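Local coordinates for protein pyruvate carboxylase n-terminal domain (Aquifex aeolicus, PDB 1ULZ) that serves as the biotin carboxylase subunit of pyruvate carboxylase and combines an ATP-grasp domain with Rossmann-like and C-terminal domains, at residues A[365-370]-A[386-391]; A[295-300]-A[333-338]; A[29-34]-A[49-54]; A[84-89]-A[289-294]. The protein carries 1 engineered substitution. All coordinates share one frame; numbering follows the deposited sequence.

Interaction 1 of 4, residues A[365-370]-A[386-391]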
# COMPACT_ATOMS: atom_id res chain seq x y z
N ILE A 365 2.20 -3.74 0.55
CA ILE A 365 2.21 -3.53 1.99
C ILE A 365 1.41 -2.30 2.40
O ILE A 365 1.59 -1.22 1.84
CB ILE A 365 3.66 -3.37 2.52
CG1 ILE A 365 4.45 -4.66 2.28
CG2 ILE A 365 3.64 -3.00 4.01
CD1 ILE A 365 5.90 -4.54 2.71
N ARG A 366 0.54 -2.48 3.39
CA ARG A 366 -0.29 -1.40 3.91
C ARG A 366 -0.21 -1.38 5.43
O ARG A 366 -0.27 -2.43 6.08
CB ARG A 366 -1.74 -1.58 3.46
CG ARG A 366 -2.72 -0.58 4.06
CD ARG A 366 -4.12 -0.78 3.51
NE ARG A 366 -5.11 0.01 4.23
CZ ARG A 366 -6.42 -0.01 3.98
NH1 ARG A 366 -6.90 -0.78 3.02
NH2 ARG A 366 -7.23 0.76 4.68
N VAL A 367 -0.09 -0.19 6.00
CA VAL A 367 -0.02 -0.06 7.44
C VAL A 367 -1.07 0.91 7.98
O VAL A 367 -1.19 2.03 7.49
CB VAL A 367 1.38 0.43 7.90
CG1 VAL A 367 1.43 0.51 9.42
CG2 VAL A 367 2.47 -0.51 7.38
N GLU A 368 -1.83 0.45 8.97
CA GLU A 368 -2.86 1.26 9.63
C GLU A 368 -2.38 1.51 11.06
O GLU A 368 -2.40 0.59 11.88
CB GLU A 368 -4.20 0.51 9.67
CG GLU A 368 -4.88 0.28 8.33
CD GLU A 368 -5.39 1.56 7.68
OE1 GLU A 368 -5.94 2.43 8.40
OE2 GLU A 368 -5.26 1.68 6.45
N HIS A 369 -1.95 2.72 11.38
CA HIS A 369 -1.48 2.99 12.73
C HIS A 369 -1.49 4.46 13.14
O HIS A 369 -1.69 5.36 12.33
CB HIS A 369 -0.05 2.46 12.90
CG HIS A 369 0.99 3.28 12.20
ND1 HIS A 369 2.32 3.23 12.53
CD2 HIS A 369 0.87 4.20 11.21
CE1 HIS A 369 2.99 4.09 11.77
NE2 HIS A 369 2.13 4.69 10.96
N ALA A 370 -1.27 4.68 14.43
CA ALA A 370 -1.21 6.02 15.01
C ALA A 370 0.05 6.11 15.86
O ALA A 370 0.21 7.03 16.67
CB ALA A 370 -2.44 6.27 15.87
N ALA A 386 -0.44 -1.28 15.86
CA ALA A 386 -0.66 -1.12 14.43
C ALA A 386 -1.31 -2.35 13.81
O ALA A 386 -1.37 -3.41 14.42
CB ALA A 386 0.67 -0.84 13.73
N LYS A 387 -1.81 -2.18 12.59
CA LYS A 387 -2.41 -3.27 11.84
C LYS A 387 -1.61 -3.37 10.55
O LYS A 387 -1.66 -2.47 9.71
CB LYS A 387 -3.88 -3.00 11.52
CG LYS A 387 -4.78 -3.00 12.74
CD LYS A 387 -6.25 -2.94 12.34
CE LYS A 387 -6.57 -1.70 11.53
NZ LYS A 387 -8.04 -1.48 11.42
N LEU A 388 -0.87 -4.47 10.40
CA LEU A 388 -0.06 -4.70 9.21
C LEU A 388 -0.83 -5.60 8.24
O LEU A 388 -1.24 -6.70 8.59
CB LEU A 388 1.26 -5.37 9.60
CG LEU A 388 2.21 -5.74 8.46
CD1 LEU A 388 2.64 -4.49 7.70
CD2 LEU A 388 3.41 -6.47 9.05
N ILE A 389 -1.02 -5.11 7.02
CA ILE A 389 -1.74 -5.85 6.00
C ILE A 389 -0.90 -6.01 4.73
O ILE A 389 -0.33 -5.04 4.23
CB ILE A 389 -3.06 -5.12 5.62
CG1 ILE A 389 -3.88 -4.83 6.87
CG2 ILE A 389 -3.87 -5.97 4.64
CD1 ILE A 389 -3.79 -3.40 7.32
N THR A 390 -0.83 -7.24 4.22
CA THR A 390 -0.07 -7.51 3.00
C THR A 390 -0.95 -8.18 1.95
O THR A 390 -1.80 -9.02 2.27
CB THR A 390 1.15 -8.44 3.27
OG1 THR A 390 0.70 -9.68 3.83
CG2 THR A 390 2.14 -7.76 4.22
N TRP A 391 -0.75 -7.79 0.69
CA TRP A 391 -1.51 -8.37 -0.42
C TRP A 391 -0.56 -9.02 -1.43
O TRP A 391 0.55 -8.54 -1.65
CB TRP A 391 -2.32 -7.28 -1.14
CG TRP A 391 -3.04 -7.82 -2.34
CD1 TRP A 391 -4.30 -8.34 -2.37
CD2 TRP A 391 -2.50 -8.00 -3.65
NE1 TRP A 391 -4.58 -8.84 -3.61
CE2 TRP A 391 -3.49 -8.65 -4.42
CE3 TRP A 391 -1.27 -7.69 -4.25
CZ2 TRP A 391 -3.29 -8.99 -5.76
CZ3 TRP A 391 -1.08 -8.03 -5.58
CH2 TRP A 391 -2.08 -8.68 -6.32
O HOH W 1 -8.02 1.03 9.83
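The His-369 ring has CG1 of Val-367 over one face, offset toward the rim, while its CB touches CB of Ala-386 at 3.5 Å. ND1 of the ring bonds to Tyr-357, and the ring also stacks with Tyr-358 of the second subunit. The second flat group is the Arg-366 guanidinium. At its edge, and in its plane, lies OE2 of Glu-368. NE and NH2 both donate to this one oxygen, each at 2.8 Å from Glu-368 OE2. The extended Arg-366 chain and the bend of Glu-368 at chi2 (-68°) bring the two groups together. NH1 of Arg-366 reaches Glu-300, which ties strand 365-369 to helix 296-303.

The two segments are neighbouring antiparallel strands of a large sheet, and strand 365-369 is its outermost strand within the chain. Four backbone bonds join them. Arg-366 N donates to Ile-389 O at 2.8 Å, and Glu-368 N to Lys-387 O at 3.0 Å; both pairs also bond in return. On the face with Ile-365 and Val-367, Leu-388 CD1 packs 4.0 Å from Val-367 CG2. On the other face, CE of Lys-387 lies 3.7 Å from CB of Glu-368. A water links Glu-368 OE1 to Lys-387 NZ, which also bonds to Val-294 O.

Interaction 2 of 4, residues A[295-300]-A[333-338]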
# COMPACT_ATOMS: atom_id res chain seq x y z
N GLU A 295 -10.95 -5.42 11.07
CA GLU A 295 -10.21 -6.01 9.97
C GLU A 295 -10.72 -5.72 8.56
O GLU A 295 -10.44 -6.47 7.62
CB GLU A 295 -10.08 -7.53 10.18
CG GLU A 295 -11.39 -8.32 10.31
CD GLU A 295 -11.96 -8.35 11.74
OE1 GLU A 295 -12.47 -9.42 12.14
OE2 GLU A 295 -11.91 -7.33 12.46
N HIS A 296 -11.45 -4.62 8.39
CA HIS A 296 -11.97 -4.28 7.06
C HIS A 296 -10.92 -4.13 5.95
O HIS A 296 -11.22 -4.40 4.79
CB HIS A 296 -12.80 -2.98 7.12
CG HIS A 296 -11.99 -1.74 7.34
ND1 HIS A 296 -11.68 -1.27 8.60
CD2 HIS A 296 -11.45 -0.86 6.46
CE1 HIS A 296 -10.98 -0.15 8.48
NE2 HIS A 296 -10.83 0.12 7.20
N PRO A 297 -9.69 -3.71 6.29
CA PRO A 297 -8.67 -3.56 5.25
C PRO A 297 -8.40 -4.74 4.33
O PRO A 297 -8.12 -4.53 3.15
CB PRO A 297 -7.43 -3.15 6.05
CG PRO A 297 -8.00 -2.36 7.17
CD PRO A 297 -9.19 -3.22 7.59
N VAL A 298 -8.46 -5.98 4.82
CA VAL A 298 -8.18 -7.11 3.94
C VAL A 298 -9.21 -7.23 2.82
O VAL A 298 -8.87 -7.59 1.70
CB VAL A 298 -8.09 -8.47 4.69
CG1 VAL A 298 -6.84 -8.49 5.57
CG2 VAL A 298 -9.35 -8.73 5.50
N SER A 299 -10.47 -6.94 3.13
CA SER A 299 -11.51 -6.98 2.12
C SER A 299 -11.27 -5.87 1.10
O SER A 299 -11.49 -6.04 -0.09
CB SER A 299 -12.89 -6.81 2.76
OG SER A 299 -13.16 -7.89 3.63
N GLU A 300 -10.81 -4.71 1.58
CA GLU A 300 -10.54 -3.59 0.70
C GLU A 300 -9.42 -3.97 -0.28
O GLU A 300 -9.50 -3.66 -1.47
CB GLU A 300 -10.13 -2.34 1.50
CG GLU A 300 -11.27 -1.69 2.28
CD GLU A 300 -10.86 -0.44 3.05
OE1 GLU A 300 -11.75 0.33 3.46
OE2 GLU A 300 -9.65 -0.21 3.25
N ALA A 333 -5.20 -11.19 0.88
CA ALA A 333 -4.69 -10.21 1.82
C ALA A 333 -4.69 -10.79 3.22
O ALA A 333 -5.62 -11.51 3.61
CB ALA A 333 -5.54 -8.94 1.78
N ILE A 334 -3.65 -10.48 3.97
CA ILE A 334 -3.53 -10.95 5.34
C ILE A 334 -3.31 -9.77 6.26
O ILE A 334 -2.60 -8.83 5.90
CB ILE A 334 -2.33 -11.90 5.51
CG1 ILE A 334 -2.43 -13.07 4.53
CG2 ILE A 334 -2.26 -12.38 6.94
CD1 ILE A 334 -1.19 -13.93 4.46
N GLU A 335 -3.93 -9.80 7.43
CA GLU A 335 -3.74 -8.73 8.41
C GLU A 335 -3.34 -9.31 9.76
O GLU A 335 -4.00 -10.22 10.28
CB GLU A 335 -5.01 -7.89 8.59
CG GLU A 335 -4.83 -6.77 9.62
CD GLU A 335 -6.10 -5.98 9.89
OE1 GLU A 335 -6.95 -6.44 10.68
OE2 GLU A 335 -6.26 -4.88 9.30
N CYS A 336 -2.27 -8.77 10.32
CA CYS A 336 -1.77 -9.21 11.62
C CYS A 336 -1.87 -8.05 12.59
O CYS A 336 -1.48 -6.92 12.28
CB CYS A 336 -0.32 -9.64 11.52
SG CYS A 336 -0.03 -11.07 10.50
N ARG A 337 -2.38 -8.33 13.79
CA ARG A 337 -2.50 -7.29 14.79
C ARG A 337 -1.21 -7.18 15.61
O ARG A 337 -0.79 -8.12 16.27
CB ARG A 337 -3.70 -7.57 15.70
CG ARG A 337 -4.98 -7.77 14.89
CD ARG A 337 -6.22 -7.46 15.69
NE ARG A 337 -7.43 -7.73 14.92
CZ ARG A 337 -8.66 -7.50 15.35
NH1 ARG A 337 -8.85 -7.00 16.57
NH2 ARG A 337 -9.70 -7.79 14.58
N ILE A 338 -0.59 -6.01 15.53
CA ILE A 338 0.63 -5.72 16.24
C ILE A 338 0.18 -5.10 17.56
O ILE A 338 -0.14 -3.91 17.62
CB ILE A 338 1.49 -4.69 15.47
CG1 ILE A 338 1.62 -5.10 14.00
CG2 ILE A 338 2.87 -4.57 16.12
CD1 ILE A 338 2.44 -6.34 13.77
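Val-298 sits on the strand at Ala-333 and Glu-335, and this is the tight part of the contact. Its CB lies 3.9 Å from CB of Ala-333. Its carbonyl O comes within 3.6 Å of the same Ala-333 methyl. With CG1 anti to the carbonyl carbon (chi1 -68°), that branch reaches CB of Glu-335 at 3.6 Å. The side chains of Val-298 and Glu-335 cross at about a right angle, and the methyl touches the glutamate at CB.

The extended Glu-335 chain carries its carboxylate to the start of the helix. OE1 approaches CB of Glu-295 at 3.4 Å. OE2 lies beside the Pro-297 ring, 3.7 Å from its CG. This OE2 is buried by the contact and has no polar partner in the model.

The far end is looser and polar. Glu-295 and Arg-337 are joined by one salt bridge, OE2 to NH2 at 3.1 Å, and no direct hydrogen bond crosses between the segments. The Glu-295 oxygen comes in at the guanidinium edge, but the two planes are turned 68° apart. Each residue has a second ionic partner on strand 235-241: Lys-236 for Glu-295 and Glu-239 for Arg-337. Both ends of the contact are buried.

The short helix runs nearly antiparallel to the strand, and the axes of the short segments 296-300 and 333-338 approach to 7.6 Å. This is helix-on-sheet packing, in which helix 296-303, of the ATP-grasp domain, lies against the antiparallel sheet that continues into the C-terminal domain.

Interaction 3 of 4, residues A[29-34]-A[49-54]; sequences VAIYNE and YMIGTD
Ala-30, Tyr-32, Tyr-49 and Ile-51 join the two segments in parallel register through three backbone bonds: Tyr-49 N to Ala-30 O (2.7 Å), Tyr-32 N to Tyr-49 O (3.1 Å) and Ile-51 N to Tyr-32 O (3.0 Å). Tyr-32 carries the side-chain packing on one face of the sheet. With CG between the backbone N and the carbonyl carbon (chi1 60°), its ring folds over the neighbouring strand. CB of Met-50 then sits over the ring face, 4.0 Å from the Tyr-32 ring centroid, as a CH-pi contact. The Met-50 SD continues outward to CB of Glu-34 at 3.7 Å.

On the other face, CD1 of Ile-51 lies 3.7 Å from CG2 of Ile-31. CG1 of Val-29 meets the Tyr-49 ring at its edge, in plane, 3.9 Å from CD1. The Tyr-49 hydroxyl bonds to Glu-47. Helix 62-71 covers this face, touching Ile-31, Tyr-49 and Ile-51. Beyond the strands, Asn-33 ND2 bonds to Thr-58 and OD1 to Val-35 N.

Strand 28-32, helix 40-44 and strand 47-50 form a beta-alpha-beta crossover at the edge of the parallel, Rossmann-like sheet of the N-terminal domain.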
# COMPACT_ATOMS: atom_id res chain seq x y z
N VAL A 29 -13.43 16.82 13.29
CA VAL A 29 -13.37 17.21 14.69
C VAL A 29 -13.00 15.98 15.52
O VAL A 29 -13.66 14.94 15.43
CB VAL A 29 -14.71 17.76 15.22
CG1 VAL A 29 -14.59 18.09 16.71
CG2 VAL A 29 -15.11 19.01 14.45
N ALA A 30 -11.95 16.12 16.32
CA ALA A 30 -11.50 15.03 17.17
C ALA A 30 -11.79 15.29 18.64
O ALA A 30 -11.86 16.44 19.07
CB ALA A 30 -9.99 14.82 16.97
N ILE A 31 -11.99 14.22 19.40
CA ILE A 31 -12.19 14.32 20.84
C ILE A 31 -11.15 13.42 21.48
O ILE A 31 -10.66 12.47 20.85
CB ILE A 31 -13.61 13.86 21.29
CG1 ILE A 31 -13.91 12.45 20.79
CG2 ILE A 31 -14.66 14.83 20.78
CD1 ILE A 31 -15.23 11.89 21.30
N TYR A 32 -10.78 13.71 22.72
CA TYR A 32 -9.78 12.91 23.41
C TYR A 32 -9.74 13.20 24.90
O TYR A 32 -10.27 14.21 25.37
CB TYR A 32 -8.39 13.18 22.83
CG TYR A 32 -7.95 14.62 22.95
CD1 TYR A 32 -8.53 15.60 22.17
CD2 TYR A 32 -6.94 14.99 23.83
CE1 TYR A 32 -8.12 16.91 22.26
CE2 TYR A 32 -6.52 16.30 23.93
CZ TYR A 32 -7.11 17.26 23.14
OH TYR A 32 -6.67 18.56 23.18
N ASN A 33 -9.08 12.30 25.63
CA ASN A 33 -8.91 12.47 27.07
C ASN A 33 -7.54 13.09 27.26
O ASN A 33 -6.67 12.97 26.39
CB ASN A 33 -8.99 11.13 27.79
CG ASN A 33 -8.83 11.27 29.30
OD1 ASN A 33 -7.73 11.50 29.80
ND2 ASN A 33 -9.94 11.15 30.03
N GLU A 34 -7.33 13.75 28.39
CA GLU A 34 -6.05 14.39 28.67
C GLU A 34 -4.88 13.42 28.58
O GLU A 34 -3.78 13.81 28.17
CB GLU A 34 -6.09 15.06 30.05
CG GLU A 34 -4.78 15.69 30.47
CD GLU A 34 -3.85 14.70 31.15
OE1 GLU A 34 -2.62 14.93 31.11
OE2 GLU A 34 -4.33 13.70 31.73
N TYR A 49 -10.94 18.51 20.62
CA TYR A 49 -11.34 18.92 21.96
C TYR A 49 -11.16 17.85 23.02
O TYR A 49 -11.56 16.70 22.85
CB TYR A 49 -12.80 19.39 21.96
CG TYR A 49 -13.07 20.52 21.00
CD1 TYR A 49 -13.38 20.27 19.67
CD2 TYR A 49 -12.99 21.84 21.41
CE1 TYR A 49 -13.60 21.30 18.78
CE2 TYR A 49 -13.20 22.89 20.53
CZ TYR A 49 -13.51 22.61 19.21
OH TYR A 49 -13.71 23.65 18.33
N MET A 50 -10.55 18.26 24.13
CA MET A 50 -10.32 17.38 25.27
C MET A 50 -11.60 17.41 26.09
O MET A 50 -12.01 18.46 26.57
CB MET A 50 -9.15 17.92 26.10
CG MET A 50 -8.85 17.14 27.37
SD MET A 50 -7.63 18.03 28.36
CE MET A 50 -8.70 19.11 29.27
N ILE A 51 -12.24 16.25 26.24
CA ILE A 51 -13.49 16.16 26.99
C ILE A 51 -13.52 14.89 27.82
O ILE A 51 -12.75 13.95 27.58
CB ILE A 51 -14.71 16.15 26.06
CG1 ILE A 51 -14.68 14.89 25.20
CG2 ILE A 51 -14.72 17.40 25.20
CD1 ILE A 51 -15.88 14.73 24.30
N GLY A 52 -14.42 14.86 28.81
CA GLY A 52 -14.55 13.71 29.68
C GLY A 52 -13.93 13.92 31.05
O GLY A 52 -13.06 14.78 31.22
N THR A 53 -14.39 13.13 32.02
CA THR A 53 -13.89 13.22 33.38
C THR A 53 -13.03 12.00 33.72
O THR A 53 -12.46 11.91 34.80
CB THR A 53 -15.04 13.35 34.40
OG1 THR A 53 -16.08 12.40 34.08
CG2 THR A 53 -15.62 14.75 34.36
N ASP A 54 -12.97 11.06 32.77
CA ASP A 54 -12.15 9.87 32.90
C ASP A 54 -11.94 9.31 31.49
O ASP A 54 -12.73 9.59 30.59
CB ASP A 54 -12.80 8.83 33.84
CG ASP A 54 -14.02 8.16 33.25
OD1 ASP A 54 -13.91 7.53 32.18
OD2 ASP A 54 -15.11 8.26 33.87

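Interaction 4 of 4, residues A[84-89]-A[289-294]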
# COMPACT_ATOMS: atom_id res chain seq x y z
N LEU A 84 -19.40 3.76 21.37
CA LEU A 84 -20.81 4.01 21.06
C LEU A 84 -21.23 3.55 19.66
O LEU A 84 -22.34 3.86 19.23
CB LEU A 84 -21.13 5.50 21.20
CG LEU A 84 -20.86 6.19 22.54
CD1 LEU A 84 -21.14 7.67 22.39
CD2 LEU A 84 -21.73 5.58 23.62
N ALA A 85 -20.36 2.81 18.98
CA ALA A 85 -20.63 2.34 17.62
C ALA A 85 -21.93 1.57 17.45
O ALA A 85 -22.67 1.79 16.49
CB ALA A 85 -19.47 1.48 17.12
N GLU A 86 -22.21 0.66 18.37
CA GLU A 86 -23.42 -0.14 18.29
C GLU A 86 -24.40 0.19 19.41
O GLU A 86 -25.11 -0.68 19.89
CB GLU A 86 -23.06 -1.63 18.30
CG GLU A 86 -22.09 -2.01 17.18
CD GLU A 86 -21.71 -3.48 17.21
OE1 GLU A 86 -22.50 -4.30 16.71
OE2 GLU A 86 -20.63 -3.81 17.73
N ASN A 87 -24.42 1.45 19.80
CA ASN A 87 -25.31 1.93 20.85
C ASN A 87 -26.55 2.51 20.14
O ASN A 87 -26.53 3.65 19.68
CB ASN A 87 -24.61 3.03 21.65
CG ASN A 87 -25.40 3.46 22.87
OD1 ASN A 87 -26.56 3.88 22.76
ND2 ASN A 87 -24.78 3.37 24.04
N ALA A 88 -27.61 1.71 20.06
CA ALA A 88 -28.84 2.15 19.39
C ALA A 88 -29.37 3.45 19.96
O ALA A 88 -29.90 4.28 19.23
CB ALA A 88 -29.90 1.06 19.47
N GLU A 89 -29.22 3.64 21.27
CA GLU A 89 -29.69 4.85 21.93
C GLU A 89 -28.97 6.10 21.41
O GLU A 89 -29.60 7.11 21.09
CB GLU A 89 -29.50 4.73 23.45
CG GLU A 89 -30.17 5.83 24.25
CD GLU A 89 -29.95 5.68 25.75
OE1 GLU A 89 -30.46 6.53 26.51
OE2 GLU A 89 -29.27 4.71 26.18
N ASN A 289 -22.29 -7.53 13.43
CA ASN A 289 -21.76 -6.30 13.98
C ASN A 289 -22.29 -5.20 13.06
O ASN A 289 -22.01 -5.19 11.86
CB ASN A 289 -20.22 -6.29 13.95
CG ASN A 289 -19.61 -7.49 14.65
OD1 ASN A 289 -19.99 -7.84 15.76
ND2 ASN A 289 -18.63 -8.12 13.99
N THR A 290 -23.06 -4.28 13.62
CA THR A 290 -23.64 -3.20 12.84
C THR A 290 -22.71 -1.99 12.87
O THR A 290 -23.09 -0.92 13.35
CB THR A 290 -25.00 -2.80 13.41
OG1 THR A 290 -24.85 -2.43 14.78
CG2 THR A 290 -25.99 -3.97 13.30
N ARG A 291 -21.51 -2.17 12.33
CA ARG A 291 -20.50 -1.11 12.33
C ARG A 291 -19.34 -1.51 11.43
O ARG A 291 -19.33 -2.61 10.86
CB ARG A 291 -19.95 -0.95 13.75
CG ARG A 291 -19.38 -2.26 14.30
CD ARG A 291 -18.56 -2.05 15.57
NE ARG A 291 -18.24 -3.31 16.24
CZ ARG A 291 -17.26 -4.14 15.91
NH1 ARG A 291 -16.46 -3.88 14.88
NH2 ARG A 291 -17.09 -5.26 16.60
N ILE A 292 -18.37 -0.62 11.30
CA ILE A 292 -17.18 -0.90 10.50
C ILE A 292 -16.41 -1.98 11.26
O ILE A 292 -16.44 -2.03 12.49
CB ILE A 292 -16.28 0.37 10.33
CG1 ILE A 292 -15.13 0.08 9.37
CG2 ILE A 292 -15.71 0.80 11.68
CD1 ILE A 292 -15.57 -0.26 7.97
N GLN A 293 -15.74 -2.86 10.53
CA GLN A 293 -14.99 -3.93 11.18
C GLN A 293 -13.52 -3.55 11.36
O GLN A 293 -12.95 -2.86 10.52
CB GLN A 293 -15.07 -5.21 10.35
CG GLN A 293 -14.74 -6.45 11.14
CD GLN A 293 -15.96 -7.04 11.82
OE1 GLN A 293 -16.87 -6.30 12.23
NE2 GLN A 293 -15.99 -8.36 11.95
N VAL A 294 -12.92 -4.01 12.45
CA VAL A 294 -11.51 -3.71 12.70
C VAL A 294 -10.69 -4.20 11.51
O VAL A 294 -9.84 -3.47 10.99
CB VAL A 294 -10.97 -4.43 13.96
CG1 VAL A 294 -9.49 -4.11 14.14
CG2 VAL A 294 -11.75 -3.99 15.19
O HOH W 2 -22.78 1.73 13.75
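Glu-86 reaches from the N-terminal domain to Thr-290 and Arg-291 of the ATP-grasp domain, so this is a turn-to-loop contact between two domains. Glu-86 belongs to a type I beta turn, Leu-84 to Asn-87, that leads into helix 88-96. Thr-290 is the centre of an inverse gamma turn that follows strand 283-289.

Ionic bonding comes first. OE2 of Glu-86 forms a hydrogen-bonded salt bridge with NE of Arg-291 at 2.9 Å. The carboxylate and guanidinium planes are 78° apart, and NE meets the oxygen from above the carboxylate plane.

A second hydrogen bond uses the other oxygen. Thr-290 N donates to Glu-86 OE1 at 3.1 Å, also from above the carboxylate plane. One carboxylate thus holds a backbone N-H and an arginine side chain together. A water adds a further, indirect link, donating to Ala-85 O and to Thr-290 O, each 2.7 Å from it.

Apolar contact is slight. CB of Ala-85 lies 4.0 Å from CD of Arg-291, and CG of Glu-86 is 3.9 Å from the same CD.

Within the loop, one bond and one packing contact hold Arg-291. With CG between the backbone N and the carbonyl carbon (chi1 57°), the extended chain carries NE to Glu-86 OE2. CB of Asn-289 covers one face of the guanidinium, over its centre. NH1 donates to Ile-292 O at 3.0 Å, with that oxygen in the guanidinium plane.

Along the chain, interaction 3 closes first, then interactions 4, 2 and 1 close in turn. Interactions 1 and 2 have centres about 7 Å apart and meet in one antiparallel sheet, where strands 332-339 and 384-392 are neighbours. Interaction 4 has its centre about 19 Å from interaction 2 and about 22 Å from interaction 1. The loop of interaction 4 leads straight into the helix of interaction 2. Interaction 3 stands apart in the parallel sheet, its nearest atoms about 7 Å from interaction 4. Interaction 4 joins the N-terminal and ATP-grasp domains, and interaction 2 the ATP-grasp and C-terminal domains. Interaction 1 lies within the C-terminal domain, interaction 3 within the N-terminal one.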